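Local coordinates for probable phospholipase A2 homolog 2 (Oryza sativa, PDB 2WG9), which probably catalyses the calcium-dependent hydrolysis of the 2-acyl ester of membrane phospholipids, releasing lysophospholipids and free fatty acids, at residues A[59-62]-A[63-67]; A[74-77]-A[78-81]; A[108-111]-A[112-116]. All blocks are in the same frame, centred on the assembly; numbering follows the deposited sequence. Where two conformers were deposited one is given.

Contact 1: A[59-62]-A[63-67]. With CA (calcium ion), chain C; OCA (octanoic acid (caprylic acid)), chain D.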
loop_
_atom_site.group_PDB
_atom_site.type_symbol
_atom_site.label_atom_id
_atom_site.label_comp_id
_atom_site.label_asym_id
_atom_site.label_seq_id
_atom_site.Cartn_x
_atom_site.Cartn_y
_atom_site.Cartn_z
ATOM N N CYS A 59 -4.197 -3.941 -3.781
ATOM C CA CYS A 59 -3.479 -2.808 -4.377
ATOM C C CYS A 59 -2.120 -2.613 -3.706
ATOM O O CYS A 59 -1.103 -2.434 -4.380
ATOM C CB CYS A 59 -4.295 -1.510 -4.272
ATOM S SG CYS A 59 -5.826 -1.490 -5.203
ATOM N N CYS A 60 -2.111 -2.652 -2.376
ATOM C CA CYS A 60 -0.874 -2.514 -1.608
ATOM C C CYS A 60 0.102 -3.668 -1.820
ATOM O O CYS A 60 1.324 -3.449 -1.902
ATOM C CB CYS A 60 -1.192 -2.367 -0.122
ATOM S SG CYS A 60 -2.124 -0.870 0.251
ATOM N N MET A 61 -0.427 -4.888 -1.906
ATOM C CA MET A 61 0.404 -6.061 -2.202
ATOM C C MET A 61 1.207 -5.869 -3.484
ATOM O O MET A 61 2.422 -6.086 -3.500
ATOM C CB MET A 61 -0.445 -7.329 -2.303
ATOM C CG MET A 61 0.359 -8.567 -2.688
ATOM S SD MET A 61 -0.708 -9.970 -3.003
ATOM C CE MET A 61 0.503 -11.311 -3.047
ATOM N N VAL A 62 0.528 -5.459 -4.555
ATOM C CA VAL A 62 1.210 -5.187 -5.833
ATOM C C VAL A 62 2.263 -4.095 -5.663
ATOM O O VAL A 62 3.384 -4.212 -6.173
ATOM C CB VAL A 62 0.215 -4.787 -6.953
ATOM C CG1 VAL A 62 0.954 -4.265 -8.185
ATOM C CG2 VAL A 62 -0.665 -5.963 -7.338
ATOM N N HIS A 63 1.898 -3.033 -4.946
ATOM C CA HIS A 63 2.812 -1.907 -4.749
ATOM C C HIS A 63 4.092 -2.317 -4.021
ATOM O O HIS A 63 5.186 -1.934 -4.431
ATOM C CB HIS A 63 2.123 -0.758 -4.003
ATOM C CG HIS A 63 3.030 0.398 -3.719
ATOM N ND1 HIS A 63 3.804 0.472 -2.581
ATOM C CD2 HIS A 63 3.292 1.523 -4.426
ATOM C CE1 HIS A 63 4.506 1.592 -2.601
ATOM N NE2 HIS A 63 4.210 2.249 -3.708
ATOM N N ASP A 64 3.949 -3.070 -2.935
ATOM C CA ASP A 64 5.094 -3.481 -2.115
ATOM C C ASP A 64 6.097 -4.292 -2.924
ATOM O O ASP A 64 7.307 -4.063 -2.851
ATOM C CB ASP A 64 4.623 -4.260 -0.888
ATOM C CG ASP A 64 3.900 -3.377 0.112
ATOM O OD1 ASP A 64 3.767 -2.164 -0.150
ATOM O OD2 ASP A 64 3.457 -3.887 1.156
ATOM N N HIS A 65 5.587 -5.220 -3.725
ATOM C CA HIS A 65 6.457 -5.999 -4.595
ATOM C C HIS A 65 7.064 -5.155 -5.713
ATOM O O HIS A 65 8.229 -5.350 -6.064
ATOM C CB HIS A 65 5.718 -7.218 -5.140
ATOM C CG HIS A 65 5.492 -8.277 -4.111
ATOM N ND1 HIS A 65 4.274 -8.470 -3.498
ATOM C CD2 HIS A 65 6.336 -9.183 -3.568
ATOM C CE1 HIS A 65 4.376 -9.455 -2.624
ATOM N NE2 HIS A 65 5.616 -9.910 -2.651
ATOM N N CYS A 66 6.282 -4.216 -6.258
ATOM C CA CYS A 66 6.768 -3.319 -7.311
ATOM C C CYS A 66 7.995 -2.552 -6.832
ATOM O O CYS A 66 8.991 -2.453 -7.555
ATOM C CB CYS A 66 5.674 -2.347 -7.778
ATOM S SG CYS A 66 6.106 -1.278 -9.195
ATOM N N VAL A 67 7.917 -2.013 -5.615
ATOM C CA VAL A 67 9.051 -1.324 -4.988
ATOM C C VAL A 67 10.221 -2.304 -4.777
ATOM O O VAL A 67 11.375 -1.981 -5.097
ATOM C CB VAL A 67 8.631 -0.640 -3.650
ATOM C CG1 VAL A 67 9.834 -0.072 -2.907
ATOM C CG2 VAL A 67 7.611 0.476 -3.909
HETATM CA CA CA C . 3.171 -2.063 2.763
HETATM C C1 OCA D . 1.523 0.108 0.514
HETATM C C2 OCA D . 0.712 1.405 0.450
HETATM C C3 OCA D . 1.609 2.622 0.237
HETATM C C4 OCA D . 2.393 3.004 1.495
HETATM C C5 OCA D . 1.483 3.443 2.654
HETATM C C6 OCA D . 1.165 4.935 2.582
HETATM C C7 OCA D . 0.933 5.514 3.979
HETATM C C8 OCA D . -0.546 5.864 4.182
HETATM O O1 OCA D . 1.873 -0.294 1.642
HETATM O O2 OCA D . 1.767 -0.458 -0.570
HETATM O O HOH W 1 5.527 -1.596 2.800
#
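H65 takes hold of the carbonyl of M61 twice, one turn back along helix 55-68. Its backbone N makes the ordinary helical bond to M61 O, and its ring atom ND1 adds a second bond of 3.0 Å to M61 O from the opposite face of the carbonyl plane. With CG of H65 beside its own backbone N (chi1 -72°), the imidazole swings back over the preceding turn. The ND1 bond is bent (147°) and reaches the oxygen from above the carbonyl plane, while CG of M61 packs against the ring edge, 4.0 Å from ND1 of H65.

Another face of the helix, carrying C60, H63 and D64, is turned to the active centre. D64 OD2 binds calcium at 2.4 Å, with the octanoate O1 at 2.5 Å and a water as further ligands; the backbone carbonyls of Y39, G41 and Y44 complete the shell, and S45 OG also bonds to D64 OD2. Octanoate O2 lies 2.7 Å from D64 OD1 and 3.0 Å from H63 ND1, whereas H63 NE2 is hydrogen-bonded to N80 OD1. C3 of the fatty acid sits over one face of the H63 ring. C60, disulfide-bonded to C40, touches the same carboxyl end. The sequence CCMVHDHC on one helix, with H63 as the predicted active-site residue beside the calcium ligand D64, is the histidine signature of secreted phospholipases A2.

Contact 2: A[74-77]-A[78-81]; sequences YLNT and MCNE
An asparagine N-cap joins N76 to C79 where the loop after helix 55-68 turns into helix 77-88. N76 OD1 accepts from C79 N at 3.0 Å and 168°, a nearly straight bond that occupies an amide N-H of the first turn, where no earlier helical carbonyl is available. The side chain gets there with CG anti to the N76 backbone N (chi1 -177°), which carries the amide forward beneath the start of the helix. There it also lies against the C79 sulfur, with N76 CG 3.7 Å from C79 SG. The regular helical pattern begins at once: N80 N bonds to N76 O, and E81 N to T77 O at 2.8 Å.

A second set of bonds runs back from the helix to the loop through the N80 amide. N80 ND2 donates to Y74 O at 3.0 Å; the acceptor lies in the amide plane, but the donor stands above the Y74 carbonyl plane. The other ND2 hydrogen goes to a water 2.7 Å from N80 ND2, and this water makes a weak bond to L75 O. On its far side N80 OD1 accepts from H63 NE2. Partners at both ends of this buried amide are likely to leave it little freedom to flip or turn; the loop carbonyl and the water probably form a further shell that positions N80, which in turn is likely to fix the turn of the H63 ring.

C79 is disulfide-bonded to C66, tying the start of helix 77-88 to helix 55-68. On the side of helix 102-125, N80 packs on I113, A116 and V117, and L75 reaches L123, so this capped end sits between helix 55-68 and helix 102-125.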
loop_
_atom_site.group_PDB
_atom_site.type_symbol
_atom_site.label_atom_id
_atom_site.label_comp_id
_atom_site.label_asym_id
_atom_site.label_seq_id
_atom_site.Cartn_x
_atom_site.Cartn_y
_atom_site.Cartn_z
ATOM N N TYR A 74 11.060 3.483 -3.526
ATOM C CA TYR A 74 9.698 3.854 -3.131
ATOM C C TYR A 74 9.173 5.097 -3.861
ATOM O O TYR A 74 8.008 5.472 -3.705
ATOM C CB TYR A 74 9.582 4.009 -1.609
ATOM C CG TYR A 74 10.506 5.038 -0.989
ATOM C CD1 TYR A 74 11.689 4.646 -0.358
ATOM C CD2 TYR A 74 10.185 6.401 -1.002
ATOM C CE1 TYR A 74 12.540 5.584 0.229
ATOM C CE2 TYR A 74 11.034 7.351 -0.413
ATOM C CZ TYR A 74 12.207 6.929 0.195
ATOM O OH TYR A 74 13.049 7.850 0.777
ATOM N N LEU A 75 10.032 5.720 -4.664
ATOM C CA LEU A 75 9.618 6.835 -5.515
ATOM C C LEU A 75 9.509 6.457 -7.000
ATOM O O LEU A 75 9.331 7.325 -7.859
ATOM C CB LEU A 75 10.524 8.057 -5.296
ATOM C CG LEU A 75 10.464 8.687 -3.895
ATOM C CD1 LEU A 75 11.469 9.821 -3.769
ATOM C CD2 LEU A 75 9.058 9.184 -3.552
ATOM N N ASN A 76 9.603 5.161 -7.303
ATOM C CA ASN A 76 9.342 4.687 -8.661
ATOM C C ASN A 76 7.946 5.123 -9.077
ATOM O O ASN A 76 6.966 4.809 -8.396
ATOM C CB ASN A 76 9.487 3.163 -8.767
ATOM C CG ASN A 76 9.303 2.660 -10.187
ATOM O OD1 ASN A 76 8.195 2.660 -10.720
ATOM N ND2 ASN A 76 10.392 2.239 -10.810
ATOM N N THR A 77 7.868 5.847 -10.193
ATOM C CA THR A 77 6.628 6.499 -10.611
ATOM C C THR A 77 5.590 5.515 -11.135
ATOM O O THR A 77 4.395 5.721 -10.940
ATOM C CB THR A 77 6.869 7.629 -11.645
ATOM O OG1 THR A 77 7.718 7.153 -12.692
ATOM C CG2 THR A 77 7.527 8.834 -10.982
ATOM N N MET A 78 6.046 4.445 -11.784
ATOM C CA MET A 78 5.148 3.374 -12.211
ATOM C C MET A 78 4.474 2.714 -11.012
ATOM O O MET A 78 3.249 2.597 -10.980
ATOM C CB MET A 78 5.889 2.312 -13.022
ATOM C CG MET A 78 6.333 2.762 -14.398
ATOM S SD MET A 78 6.780 1.317 -15.384
ATOM C CE MET A 78 5.153 0.799 -15.940
ATOM N N CYS A 79 5.271 2.289 -10.032
ATOM C CA CYS A 79 4.730 1.666 -8.822
ATOM C C CYS A 79 3.640 2.535 -8.208
ATOM O O CYS A 79 2.553 2.060 -7.896
ATOM C CB CYS A 79 5.834 1.397 -7.792
ATOM S SG CYS A 79 7.138 0.268 -8.355
ATOM N N ASN A 80 3.938 3.820 -8.061
ATOM C CA ASN A 80 3.026 4.749 -7.404
ATOM C C ASN A 80 1.800 5.134 -8.236
ATOM O O ASN A 80 0.685 5.176 -7.711
ATOM C CB ASN A 80 3.806 5.971 -6.910
ATOM C CG ASN A 80 4.708 5.637 -5.733
ATOM O OD1 ASN A 80 4.317 4.896 -4.830
ATOM N ND2 ASN A 80 5.922 6.170 -5.743
ATOM N N GLU A 81 2.002 5.386 -9.528
ATOM C CA GLU A 81 0.885 5.656 -10.436
ATOM C C GLU A 81 -0.070 4.466 -10.557
ATOM O O GLU A 81 -1.285 4.645 -10.562
ATOM C CB GLU A 81 1.380 6.105 -11.818
ATOM C CG GLU A 81 2.061 7.480 -11.796
ATOM C CD GLU A 81 2.427 7.993 -13.175
ATOM O OE1 GLU A 81 2.436 9.227 -13.356
ATOM O OE2 GLU A 81 2.701 7.175 -14.082
HETATM O O HOH W 2 6.820 8.089 -7.460
#

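Contact 3: A[108-111]-A[112-116]; sequences VIRG and VIETA. With OCA (octanoic acid (caprylic acid)), chain D.
Within helix 102-125, R110 and E114 form an i to i+4 salt bridge on one side, while I109 and I113 help wall the fatty-acid pocket on another. R110 NH1 meets E114 OE2 at 2.6 Å, and the two chains cross with their guanidinium and carboxylate planes 63° apart. The oxygen lies near the guanidinium plane, at its edge, whereas NH1 comes from above the carboxylate plane, and the single bond is bent (145°). An extended run from CG to NE carries the R110 head group out far enough for NH2 to make a second salt bridge, to D88 of helix 77-88.

On the pocket side I109 and I113 lie alongside each other, pointing the same way, with I109 CG2 4.0 Å from I113 CG1. The bend at chi2 (-57°) brings I113 CD1 to 3.8 Å from C3 of the octanoate, and I109 CG1 touches its tail at C8 (3.9 Å).

Replacing R110 with an alanine would probably leave both E114 and D88 without their positive mate and weaken the tie between the two helices. Charge is paired on the flank facing helix 77-88, while the side chains turned to the acyl tail, I109, V112 and I113, are aliphatic.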
loop_
_atom_site.group_PDB
_atom_site.type_symbol
_atom_site.label_atom_id
_atom_site.label_comp_id
_atom_site.label_asym_id
_atom_site.label_seq_id
_atom_site.Cartn_x
_atom_site.Cartn_y
_atom_site.Cartn_z
ATOM N N VAL A 108 -6.505 8.409 2.547
ATOM C CA VAL A 108 -5.273 8.717 3.290
ATOM C C VAL A 108 -4.039 8.185 2.534
ATOM O O VAL A 108 -3.039 8.898 2.362
ATOM C CB VAL A 108 -5.333 8.197 4.759
ATOM C CG1 VAL A 108 -4.004 8.420 5.491
ATOM C CG2 VAL A 108 -6.481 8.881 5.528
ATOM N N ILE A 109 -4.121 6.945 2.057
ATOM C CA ILE A 109 -3.049 6.367 1.248
ATOM C C ILE A 109 -2.873 7.185 -0.029
ATOM O O ILE A 109 -1.749 7.534 -0.399
ATOM C CB ILE A 109 -3.324 4.872 0.904
ATOM C CG1 ILE A 109 -3.358 4.039 2.195
ATOM C CG2 ILE A 109 -2.270 4.338 -0.082
ATOM C CD1 ILE A 109 -4.063 2.679 2.068
ATOM N N ARG A 110 -3.993 7.506 -0.682
ATOM C CA ARG A 110 -3.976 8.246 -1.941
ATOM C C ARG A 110 -3.235 9.578 -1.820
ATOM O O ARG A 110 -2.426 9.907 -2.676
ATOM C CB ARG A 110 -5.392 8.483 -2.474
ATOM C CG ARG A 110 -5.422 8.531 -3.991
ATOM C CD ARG A 110 -6.603 9.322 -4.584
ATOM N NE ARG A 110 -6.667 9.085 -6.030
ATOM C CZ ARG A 110 -5.927 9.722 -6.942
ATOM N NH1 ARG A 110 -5.062 10.661 -6.577
ATOM N NH2 ARG A 110 -6.053 9.424 -8.229
ATOM N N GLY A 111 -3.509 10.329 -0.753
ATOM C CA GLY A 111 -2.839 11.611 -0.522
ATOM C C GLY A 111 -1.318 11.506 -0.500
ATOM O O GLY A 111 -0.620 12.296 -1.142
ATOM N N VAL A 112 -0.814 10.519 0.238
ATOM C CA VAL A 112 0.625 10.257 0.367
ATOM C C VAL A 112 1.257 9.830 -0.956
ATOM O O VAL A 112 2.351 10.288 -1.311
ATOM C CB VAL A 112 0.892 9.173 1.456
ATOM C CG1 VAL A 112 2.356 8.732 1.475
ATOM C CG2 VAL A 112 0.472 9.686 2.831
ATOM N N ILE A 113 0.572 8.949 -1.682
ATOM C CA ILE A 113 1.091 8.421 -2.949
ATOM C C ILE A 113 1.122 9.480 -4.067
ATOM O O ILE A 113 2.041 9.490 -4.892
ATOM C CB ILE A 113 0.362 7.107 -3.376
ATOM C CG1 ILE A 113 0.567 6.010 -2.312
ATOM C CG2 ILE A 113 0.855 6.603 -4.750
ATOM C CD1 ILE A 113 2.053 5.668 -1.989
ATOM N N GLU A 114 0.134 10.375 -4.078
ATOM C CA GLU A 114 0.151 11.531 -4.983
ATOM C C GLU A 114 1.432 12.339 -4.795
ATOM O O GLU A 114 2.093 12.713 -5.765
ATOM C CB GLU A 114 -1.043 12.444 -4.715
ATOM C CG GLU A 114 -2.383 11.888 -5.131
ATOM C CD GLU A 114 -3.542 12.709 -4.585
ATOM O OE1 GLU A 114 -3.334 13.895 -4.244
ATOM O OE2 GLU A 114 -4.665 12.162 -4.485
ATOM N N THR A 115 1.767 12.608 -3.533
ATOM C CA THR A 115 2.984 13.328 -3.175
ATOM C C THR A 115 4.234 12.545 -3.609
ATOM O O THR A 115 5.192 13.137 -4.098
ATOM C CB THR A 115 3.007 13.630 -1.661
ATOM O OG1 THR A 115 1.830 14.369 -1.317
ATOM C CG2 THR A 115 4.226 14.455 -1.276
ATOM N N ALA A 116 4.202 11.220 -3.449
ATOM C CA ALA A 116 5.289 10.345 -3.902
ATOM C C ALA A 116 5.482 10.402 -5.417
ATOM O O ALA A 116 6.622 10.428 -5.896
ATOM C CB ALA A 116 5.056 8.903 -3.438
HETATM C C1 OCA D . 1.523 0.108 0.514
HETATM C C2 OCA D . 0.712 1.405 0.450
HETATM C C3 OCA D . 1.609 2.622 0.237
HETATM C C4 OCA D . 2.393 3.004 1.495
HETATM C C5 OCA D . 1.483 3.443 2.654
HETATM C C6 OCA D . 1.165 4.935 2.582
HETATM C C7 OCA D . 0.933 5.514 3.979
HETATM C C8 OCA D . -0.546 5.864 4.182
HETATM O O1 OCA D . 1.873 -0.294 1.642
HETATM O O2 OCA D . 1.767 -0.458 -0.570
HETATM O O HOH W 3 -1.330 14.834 -1.519
#

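In the fold
The contacts come in series along the chain: contact 1 on helix 55-68, contact 2 at the start of helix 77-88, contact 3 on helix 102-125. Contact 2 lies in the middle, its centre about 10 Å from that of contact 1 and about 11 Å from that of contact 3; the centres of contacts 1 and 3 are about 14 Å apart. A disulfide and a probable hydrogen bond join it to contact 1, packing of N80 and L75 to I113 and A116 in contact 3. Contacts 1 and 3 do not touch, but both reach the octanoate. The three helices frame the site, with calcium and the predicted active-site histidine at the ligand's carboxyl end and contact 3 along its tail.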